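Local structure of putative pyrroline carboxylate reductase (2AHR) at residues E[108-113]-E[153-158]; E[62-67]-E[82-87]; E[20-25]-E[141-146]. The protein probably catalyses the NAD(P)H-dependent reduction of 1-pyrroline-5-carboxylate to L-proline, the last step of proline biosynthesis. All coordinates share one frame; numbering follows the deposited sequence.

Contact 1: E[108-113]-E[153-158]; sequences LLRIMP and ISEKDF. With NAP (NADP nicotinamide-adenine-dinucleotide phosphate), chain S.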
# COMPACT_ATOMS: atom_id res chain seq x y z
N LEU E 108 -24.68 41.04 -12.43
CA LEU E 108 -24.71 39.73 -11.76
C LEU E 108 -23.58 39.61 -10.77
O LEU E 108 -22.43 40.05 -11.03
CB LEU E 108 -24.66 38.58 -12.77
CG LEU E 108 -25.68 38.52 -13.92
CD1 LEU E 108 -25.19 37.60 -15.01
CD2 LEU E 108 -27.08 38.11 -13.44
N LEU E 109 -23.91 39.01 -9.63
CA LEU E 109 -22.93 38.82 -8.56
C LEU E 109 -22.87 37.39 -8.11
O LEU E 109 -23.87 36.66 -8.14
CB LEU E 109 -23.24 39.72 -7.35
CG LEU E 109 -23.21 41.22 -7.64
CD1 LEU E 109 -24.63 41.75 -7.83
CD2 LEU E 109 -22.47 41.98 -6.56
N ARG E 110 -21.67 36.97 -7.71
CA ARG E 110 -21.48 35.68 -7.07
C ARG E 110 -21.02 35.82 -5.62
O ARG E 110 -20.13 36.62 -5.31
CB ARG E 110 -20.45 34.83 -7.83
CG ARG E 110 -20.96 34.14 -9.06
CD ARG E 110 -19.85 33.26 -9.67
NE ARG E 110 -19.66 32.00 -8.94
CZ ARG E 110 -18.67 31.13 -9.19
NH1 ARG E 110 -17.78 31.39 -10.15
NH2 ARG E 110 -18.59 30.01 -8.50
N ILE E 111 -21.63 35.02 -4.75
CA ILE E 111 -21.15 34.82 -3.39
C ILE E 111 -20.80 33.35 -3.11
O ILE E 111 -21.36 32.41 -3.73
CB ILE E 111 -22.16 35.35 -2.32
CG1 ILE E 111 -23.48 34.57 -2.37
CG2 ILE E 111 -22.36 36.88 -2.47
CD1 ILE E 111 -24.46 34.89 -1.19
N MSE E 112 -19.85 33.15 -2.20
CA MSE E 112 -19.54 31.81 -1.71
C MSE E 112 -19.55 31.85 -0.20
O MSE E 112 -18.55 32.19 0.41
CB MSE E 112 -18.20 31.26 -2.25
CG MSE E 112 -17.91 29.76 -1.89
SE MSE E 112 -19.37 28.64 -1.90
CE MSE E 112 -19.71 28.76 -3.64
N PRO E 113 -20.72 31.54 0.40
CA PRO E 113 -20.95 31.49 1.84
C PRO E 113 -20.70 30.10 2.43
O PRO E 113 -20.38 29.16 1.70
CB PRO E 113 -22.44 31.86 1.96
CG PRO E 113 -23.06 31.26 0.69
CD PRO E 113 -21.95 31.28 -0.37
N ILE E 153 -12.82 38.67 -3.62
CA ILE E 153 -12.08 37.57 -4.26
C ILE E 153 -12.26 37.65 -5.79
O ILE E 153 -13.37 37.87 -6.26
CB ILE E 153 -12.60 36.20 -3.69
CG1 ILE E 153 -12.38 36.11 -2.16
CG2 ILE E 153 -12.01 34.98 -4.38
CD1 ILE E 153 -10.92 36.12 -1.70
N SER E 154 -11.18 37.51 -6.57
CA SER E 154 -11.31 37.39 -8.02
C SER E 154 -12.13 36.16 -8.35
O SER E 154 -12.01 35.14 -7.67
CB SER E 154 -9.95 37.18 -8.67
OG SER E 154 -9.17 38.33 -8.57
N GLU E 155 -12.91 36.23 -9.43
CA GLU E 155 -13.71 35.08 -9.83
C GLU E 155 -12.86 33.87 -10.18
O GLU E 155 -13.31 32.74 -10.03
CB GLU E 155 -14.67 35.38 -11.00
CG GLU E 155 -15.83 34.38 -11.00
CD GLU E 155 -16.69 34.38 -12.25
OE1 GLU E 155 -16.40 35.08 -13.24
OE2 GLU E 155 -17.67 33.64 -12.23
N LYS E 156 -11.64 34.11 -10.64
CA LYS E 156 -10.78 33.00 -11.01
C LYS E 156 -10.36 32.18 -9.78
O LYS E 156 -9.84 31.08 -9.93
CB LYS E 156 -9.55 33.47 -11.78
CG LYS E 156 -8.71 34.50 -11.06
CD LYS E 156 -7.37 34.75 -11.80
CE LYS E 156 -6.64 35.95 -11.24
NZ LYS E 156 -6.54 35.85 -9.77
N ASP E 157 -10.59 32.73 -8.58
CA ASP E 157 -10.23 32.05 -7.33
C ASP E 157 -11.45 31.51 -6.60
O ASP E 157 -11.34 31.03 -5.48
CB ASP E 157 -9.47 32.99 -6.40
CG ASP E 157 -8.09 33.36 -6.93
OD1 ASP E 157 -7.36 32.50 -7.50
OD2 ASP E 157 -7.72 34.54 -6.75
N PHE E 158 -12.62 31.59 -7.22
CA PHE E 158 -13.86 31.18 -6.54
C PHE E 158 -13.94 29.70 -6.21
O PHE E 158 -14.49 29.34 -5.18
CB PHE E 158 -15.10 31.63 -7.29
CG PHE E 158 -15.80 32.79 -6.62
CD1 PHE E 158 -15.13 34.00 -6.44
CD2 PHE E 158 -17.10 32.65 -6.14
CE1 PHE E 158 -15.74 35.07 -5.80
CE2 PHE E 158 -17.74 33.71 -5.51
CZ PHE E 158 -17.05 34.94 -5.34
PA NAP S . -30.22 21.81 -0.85
O1A NAP S . -30.46 20.52 -1.55
O2A NAP S . -30.24 21.62 0.63
O5B NAP S . -31.27 22.96 -1.29
C5B NAP S . -31.74 23.09 -2.62
C4B NAP S . -33.21 23.52 -2.55
O4B NAP S . -33.69 23.96 -3.80
C3B NAP S . -34.10 22.37 -2.08
O3B NAP S . -34.74 22.77 -0.89
C2B NAP S . -35.09 22.13 -3.21
O2B NAP S . -36.43 21.97 -2.79
C1B NAP S . -35.00 23.44 -3.98
N9A NAP S . -35.43 23.27 -5.39
C8A NAP S . -35.36 22.13 -6.16
N7A NAP S . -35.88 22.41 -7.38
C5A NAP S . -36.29 23.70 -7.40
C6A NAP S . -36.90 24.48 -8.38
N6A NAP S . -37.66 23.87 -9.29
N1A NAP S . -37.20 25.80 -8.10
C2A NAP S . -36.93 26.33 -6.85
N3A NAP S . -36.34 25.55 -5.88
C4A NAP S . -36.02 24.25 -6.15
O3 NAP S . -28.83 22.46 -1.38
PN NAP S . -27.93 23.49 -0.51
O1N NAP S . -26.93 22.68 0.25
O2N NAP S . -28.77 24.47 0.22
O5D NAP S . -27.14 24.26 -1.69
C5D NAP S . -27.74 25.30 -2.43
C4D NAP S . -26.67 26.16 -3.10
O4D NAP S . -25.76 26.69 -2.16
C3D NAP S . -25.85 25.34 -4.10
O3D NAP S . -25.80 26.07 -5.30
C2D NAP S . -24.45 25.21 -3.49
O2D NAP S . -23.46 25.23 -4.52
C1D NAP S . -24.41 26.40 -2.52
N1N NAP S . -23.63 26.22 -1.26
C2N NAP S . -23.99 25.27 -0.32
C3N NAP S . -23.26 25.14 0.86
C7N NAP S . -23.70 24.21 1.95
O7N NAP S . -22.93 24.20 3.13
N7N NAP S . -24.78 23.43 1.79
C4N NAP S . -22.16 25.97 1.09
C5N NAP S . -21.80 26.93 0.15
C6N NAP S . -22.55 27.04 -1.02
P2B NAP S . -37.03 20.62 -2.12
O1X NAP S . -38.54 20.77 -2.05
O2X NAP S . -36.69 19.43 -2.99
O3X NAP S . -36.45 20.42 -0.73

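Contact 2: E[62-67]-E[82-87]; sequences DLVILG and FKQPII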
# COMPACT_ATOMS: atom_id res chain seq x y z
N ASP E 62 -36.46 43.91 -6.11
CA ASP E 62 -35.35 44.77 -6.58
C ASP E 62 -34.04 44.03 -6.80
O ASP E 62 -33.10 44.56 -7.42
CB ASP E 62 -35.07 45.91 -5.60
CG ASP E 62 -36.31 46.69 -5.25
OD1 ASP E 62 -36.68 47.61 -6.02
OD2 ASP E 62 -36.91 46.39 -4.19
N LEU E 63 -33.97 42.81 -6.28
CA LEU E 63 -32.76 42.00 -6.27
C LEU E 63 -33.18 40.57 -6.04
O LEU E 63 -34.00 40.30 -5.16
CB LEU E 63 -31.83 42.47 -5.15
CG LEU E 63 -30.45 41.84 -4.99
CD1 LEU E 63 -29.47 42.33 -6.05
CD2 LEU E 63 -29.91 42.16 -3.61
N VAL E 64 -32.64 39.65 -6.83
CA VAL E 64 -32.89 38.22 -6.67
C VAL E 64 -31.66 37.51 -6.09
O VAL E 64 -30.51 37.81 -6.44
CB VAL E 64 -33.29 37.58 -8.02
CG1 VAL E 64 -33.24 36.05 -7.95
CG2 VAL E 64 -34.68 38.06 -8.44
N ILE E 65 -31.92 36.55 -5.20
CA ILE E 65 -30.88 35.66 -4.71
C ILE E 65 -31.25 34.24 -5.10
O ILE E 65 -32.36 33.77 -4.82
CB ILE E 65 -30.65 35.83 -3.17
CG1 ILE E 65 -30.06 37.21 -2.87
CG2 ILE E 65 -29.74 34.74 -2.62
CD1 ILE E 65 -30.03 37.57 -1.39
N LEU E 66 -30.32 33.55 -5.75
CA LEU E 66 -30.52 32.17 -6.15
C LEU E 66 -29.98 31.15 -5.14
O LEU E 66 -28.77 31.05 -4.92
CB LEU E 66 -29.89 31.92 -7.53
CG LEU E 66 -30.49 32.67 -8.72
CD1 LEU E 66 -29.60 32.50 -9.97
CD2 LEU E 66 -31.91 32.19 -8.99
N GLY E 67 -30.89 30.37 -4.57
CA GLY E 67 -30.52 29.30 -3.64
C GLY E 67 -30.65 27.87 -4.15
O GLY E 67 -30.49 26.91 -3.38
N PHE E 82 -35.77 37.86 -16.19
CA PHE E 82 -35.23 38.62 -15.06
C PHE E 82 -35.14 40.12 -15.37
O PHE E 82 -34.99 40.51 -16.53
CB PHE E 82 -33.89 38.03 -14.57
CG PHE E 82 -34.06 36.73 -13.82
CD1 PHE E 82 -34.00 35.50 -14.49
CD2 PHE E 82 -34.29 36.72 -12.44
CE1 PHE E 82 -34.17 34.29 -13.80
CE2 PHE E 82 -34.46 35.52 -11.74
CZ PHE E 82 -34.40 34.30 -12.43
N LYS E 83 -35.26 40.95 -14.33
CA LYS E 83 -35.51 42.38 -14.47
C LYS E 83 -34.69 43.21 -13.48
O LYS E 83 -34.82 44.44 -13.42
CB LYS E 83 -37.00 42.64 -14.24
CG LYS E 83 -37.95 41.86 -15.17
CD LYS E 83 -39.29 41.57 -14.49
CE LYS E 83 -40.46 41.51 -15.50
NZ LYS E 83 -40.35 40.44 -16.55
N GLN E 84 -33.85 42.53 -12.70
CA GLN E 84 -33.06 43.15 -11.64
C GLN E 84 -31.73 42.43 -11.48
O GLN E 84 -31.56 41.34 -12.03
CB GLN E 84 -33.82 43.09 -10.32
CG GLN E 84 -34.12 41.68 -9.87
CD GLN E 84 -35.27 41.07 -10.63
OE1 GLN E 84 -35.07 40.21 -11.49
NE2 GLN E 84 -36.48 41.53 -10.34
N PRO E 85 -30.78 43.02 -10.70
CA PRO E 85 -29.53 42.30 -10.44
C PRO E 85 -29.79 40.96 -9.73
O PRO E 85 -30.77 40.82 -9.01
CB PRO E 85 -28.76 43.27 -9.53
CG PRO E 85 -29.35 44.62 -9.82
CD PRO E 85 -30.80 44.34 -10.04
N ILE E 86 -28.92 39.99 -9.97
CA ILE E 86 -29.07 38.66 -9.39
C ILE E 86 -27.79 38.25 -8.67
O ILE E 86 -26.68 38.51 -9.16
CB ILE E 86 -29.42 37.61 -10.48
CG1 ILE E 86 -30.71 37.99 -11.21
CG2 ILE E 86 -29.55 36.21 -9.90
CD1 ILE E 86 -30.79 37.42 -12.63
N ILE E 87 -27.95 37.62 -7.51
CA ILE E 87 -26.85 37.01 -6.77
C ILE E 87 -26.98 35.50 -6.82
O ILE E 87 -28.01 34.94 -6.41
CB ILE E 87 -26.83 37.47 -5.28
CG1 ILE E 87 -26.75 39.00 -5.16
CG2 ILE E 87 -25.68 36.79 -4.51
CD1 ILE E 87 -27.24 39.53 -3.80

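Contact 3: E[20-25]-E[141-146]; sequences KGLKQT and RDLTDS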
# COMPACT_ATOMS: atom_id res chain seq x y z
N LYS E 20 -31.74 34.33 8.21
CA LYS E 20 -31.57 34.88 9.55
C LYS E 20 -30.79 36.21 9.55
O LYS E 20 -31.24 37.18 10.14
CB LYS E 20 -30.90 33.86 10.47
CG LYS E 20 -30.90 34.28 11.93
CD LYS E 20 -29.75 33.65 12.71
CE LYS E 20 -29.57 34.34 14.05
NZ LYS E 20 -28.44 33.73 14.83
N GLY E 21 -29.64 36.25 8.87
CA GLY E 21 -28.86 37.48 8.73
C GLY E 21 -29.58 38.57 7.94
O GLY E 21 -29.47 39.75 8.27
N LEU E 22 -30.32 38.16 6.92
CA LEU E 22 -31.10 39.09 6.09
C LEU E 22 -32.31 39.70 6.82
O LEU E 22 -32.76 40.79 6.49
CB LEU E 22 -31.55 38.42 4.78
CG LEU E 22 -30.50 38.02 3.73
CD1 LEU E 22 -31.17 37.20 2.64
CD2 LEU E 22 -29.80 39.22 3.13
N LYS E 23 -32.84 38.98 7.82
CA LYS E 23 -33.89 39.51 8.69
C LYS E 23 -33.38 40.64 9.60
O LYS E 23 -34.16 41.42 10.10
CB LYS E 23 -34.51 38.40 9.55
CG LYS E 23 -35.41 37.44 8.80
CD LYS E 23 -35.98 36.44 9.77
CE LYS E 23 -36.79 35.36 9.09
NZ LYS E 23 -37.42 34.45 10.09
N GLN E 24 -32.07 40.71 9.80
CA GLN E 24 -31.47 41.77 10.61
C GLN E 24 -31.14 43.01 9.78
O GLN E 24 -30.49 43.94 10.26
CB GLN E 24 -30.23 41.24 11.36
CG GLN E 24 -30.55 40.20 12.43
CD GLN E 24 -29.39 39.97 13.40
OE1 GLN E 24 -28.33 40.60 13.29
NE2 GLN E 24 -29.60 39.07 14.36
N THR E 25 -31.57 43.00 8.53
CA THR E 25 -31.44 44.15 7.64
C THR E 25 -32.81 44.87 7.48
O THR E 25 -33.85 44.30 7.83
CB THR E 25 -30.88 43.74 6.26
OG1 THR E 25 -31.87 43.00 5.53
CG2 THR E 25 -29.60 42.91 6.43
N ARG E 141 -22.35 43.88 -0.43
CA ARG E 141 -21.42 43.67 0.65
C ARG E 141 -22.09 43.90 2.03
O ARG E 141 -21.79 43.20 2.99
CB ARG E 141 -20.17 44.54 0.50
CG ARG E 141 -19.08 44.21 1.52
CD ARG E 141 -17.86 45.11 1.43
NE ARG E 141 -17.28 45.11 0.08
CZ ARG E 141 -17.29 46.15 -0.75
NH1 ARG E 141 -17.82 47.31 -0.38
NH2 ARG E 141 -16.73 46.04 -1.96
N ASP E 142 -23.00 44.87 2.11
CA ASP E 142 -23.81 45.07 3.31
C ASP E 142 -24.64 43.84 3.65
O ASP E 142 -24.77 43.50 4.83
CB ASP E 142 -24.75 46.27 3.14
CG ASP E 142 -24.03 47.59 3.26
OD1 ASP E 142 -23.06 47.65 4.03
OD2 ASP E 142 -24.44 48.56 2.58
N LEU E 143 -25.21 43.22 2.62
CA LEU E 143 -25.96 41.97 2.75
C LEU E 143 -25.10 40.82 3.27
O LEU E 143 -25.51 40.07 4.19
CB LEU E 143 -26.54 41.58 1.39
CG LEU E 143 -27.94 42.03 0.98
CD1 LEU E 143 -28.42 43.28 1.69
CD2 LEU E 143 -28.02 42.18 -0.53
N THR E 144 -23.92 40.65 2.69
CA THR E 144 -23.05 39.56 3.09
C THR E 144 -22.52 39.80 4.50
O THR E 144 -22.39 38.85 5.28
CB THR E 144 -21.91 39.28 2.08
OG1 THR E 144 -21.15 40.47 1.84
CG2 THR E 144 -22.47 38.77 0.77
N ASP E 145 -22.23 41.06 4.84
CA ASP E 145 -21.75 41.38 6.20
C ASP E 145 -22.81 41.10 7.28
O ASP E 145 -22.49 41.01 8.46
CB ASP E 145 -21.24 42.83 6.29
CG ASP E 145 -19.86 43.01 5.65
OD1 ASP E 145 -19.11 42.02 5.46
OD2 ASP E 145 -19.50 44.17 5.34
N SER E 146 -24.07 40.94 6.87
CA SER E 146 -25.12 40.65 7.84
C SER E 146 -25.09 39.21 8.34
O SER E 146 -25.67 38.91 9.37
CB SER E 146 -26.51 40.99 7.28
OG SER E 146 -26.99 39.99 6.39

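Contact 1: E[108-113]-E[153-158]
Arg110 and Glu155 form a salt bridge between strand 108-112 and the loop that leads from strand 148-152 into helix 158-185. NH1 of Arg110 donates to OE2 of Glu155 over 3.1 Å, nearly straight at 162° and in the guanidinium plane. The carboxylate is turned steeply against that plane, and OE2 is met on its anti side. The same oxygen also accepts from the backbone N of Leu95, so it is gripped twice; glutamate, extended beyond CG, has the length to bridge the two donors.

The guanidinium also lies against the aromatic ring. CD2 of Phe158 sits over the centre of one guanidinium face, 3.8 Å from CZ of Arg110, with the two planes tilted 50° apart. A bend at chi3 (77°) lets the arginine pass alongside the ring while its tip reaches the carboxylate.

Apolar contact completes the join. The ring's CE2 corner touches both strand side chains at CB, 3.7 Å from Arg110 and 4.1 Å from Met112, and CZ of Phe158 lies 3.5 Å from O of Arg110. In Met112, a selenomethionine here, CG anti to the backbone N and a bend at chi2 bring SE to 3.6 Å from C5N of the NADP nicotinamide, where O of Pro113 also approaches C5N, at 3.1 Å. The arrangement belongs to a Rossmann-type nucleotide-binding fold, with the C-terminal end of a sheet strand forming part of the nicotinamide pocket.

Contact 2: E[62-67]-E[82-87]
Val64 and Ile86 lie side by side on one face of a parallel strand pair and point the same way, while Ile65 and Ile87 do so on the other. CB of Val64 faces CG1 of Ile86 at 4.1 Å, and CG1 of Ile65 meets CD1 of Ile87 at 3.8 Å. Beta-branched residues suit these places because their bulk sits close to an extended backbone.

Other side chains come in across these pairs. On the Ile87 side Leu63 holds CG anti to its backbone N (chi1 -176°), which turns the branch back toward 82-87: CD2 meets CD1 of Ile87, and CD1 lies 3.7 Å from CB of Pro85, the side chains of Leu63 and Pro85 being roughly perpendicular. On the Val64 side the side chains of Phe82 and Val64 cross at about a right angle, CE2 touching CG1, and CD1 of Leu66 leans on CG2 of Ile86. Gln84 lays its amide against CG2 of Val64. Its OE1 takes the backbone N of Lys83 at 2.9 Å from well above the carbonyl plane, and NE2 is bonded to O of Ile58 and Val61, so both ends of the buried amide are held.

The backbones share three near-linear bonds: Val64 N to Pro85 O (3.1 Å), Ile87 N to Val64 O (2.8 Å) and Leu66 N to Ile87 O (2.8 Å). Proline, lacking an N-H, still serves here as an acceptor. These are adjacent interior strands of the sheet, joined as a beta-alpha-beta unit through helix 73-77; paired amides and apolar faces hold them in the core, with Gly67 at the cofactor.

Contact 3: E[20-25]-E[141-146]
Gly21 and Ser146 bring the C-terminal ends of helix 13-22 and helix 134-145 together, their CA atoms 5.0 Å apart, just where segment 20-25 enters a type I turn from Leu22 to Thr25. Helix 13-22 is the first helix of the Rossmann-type fold; its opposite end belongs to the glycine-rich NADP-binding segment, so this contact lies at the end remote from the cofactor. Having no side chain, Gly21 lets the two backbones approach closely: O of Ser146 comes within 3.6 Å of CA of Gly21.

Serine is small enough to fit against the bare glycine backbone. Its OG is also near O of Gly21, at 3.1 Å, but its proton is given within its own segment, to O of Leu143. Beside Gly21, CG2 of Thr25 touches CB of Ser146 at 3.7 Å, so the threonine uses its methyl for the contact and keeps its hydroxyl for the turn. A chi1 of 71° makes this division, placing OG1 between the backbone N and the carbonyl carbon and sending CG2 toward the serine.

Deeper in, the two leucines meet obliquely, CD2 of Leu22 lying 4.0 Å from CG of Leu143. Both are buried: Leu22 also packs on Leu29 of edge strand 28-32, and Leu143 on His27 in the loop just before it. Leucine offers a branched apolar end that can reach inward from a helix.

The two segments finish alike, each with a hydroxyl turned back onto the carbonyl three residues earlier. OG1 of Thr25 bonds to O of Leu22 at 2.6 Å, and OG of Ser146 to O of Leu143 at 2.7 Å; each carbonyl oxygen also accepts the backbone N of that same residue.

The three contacts cluster round the nucleotide-binding sheet, with centres about 16 Å (contacts 1 and 2, 2 and 3) or 18 Å (1 and 3) apart. Strands 63-66, 86-88 and 108-112 follow one another in a single sheet, and Leu109 N probably bonds to Ile86 O, joining contact 1 to contact 2. The helices of contact 3 cover one face of the sheet: Leu143 packs on Leu63 and Ile87, and Thr144 on Ile111. Along the chain contact 2 closes before contact 1 opens and is nested within the loop closed by contact 3, whereas contacts 1 and 3 alternate. Distant parts of the sequence thus build one layered cofactor-binding domain, which contact 1 ties to the start of helix 158-185.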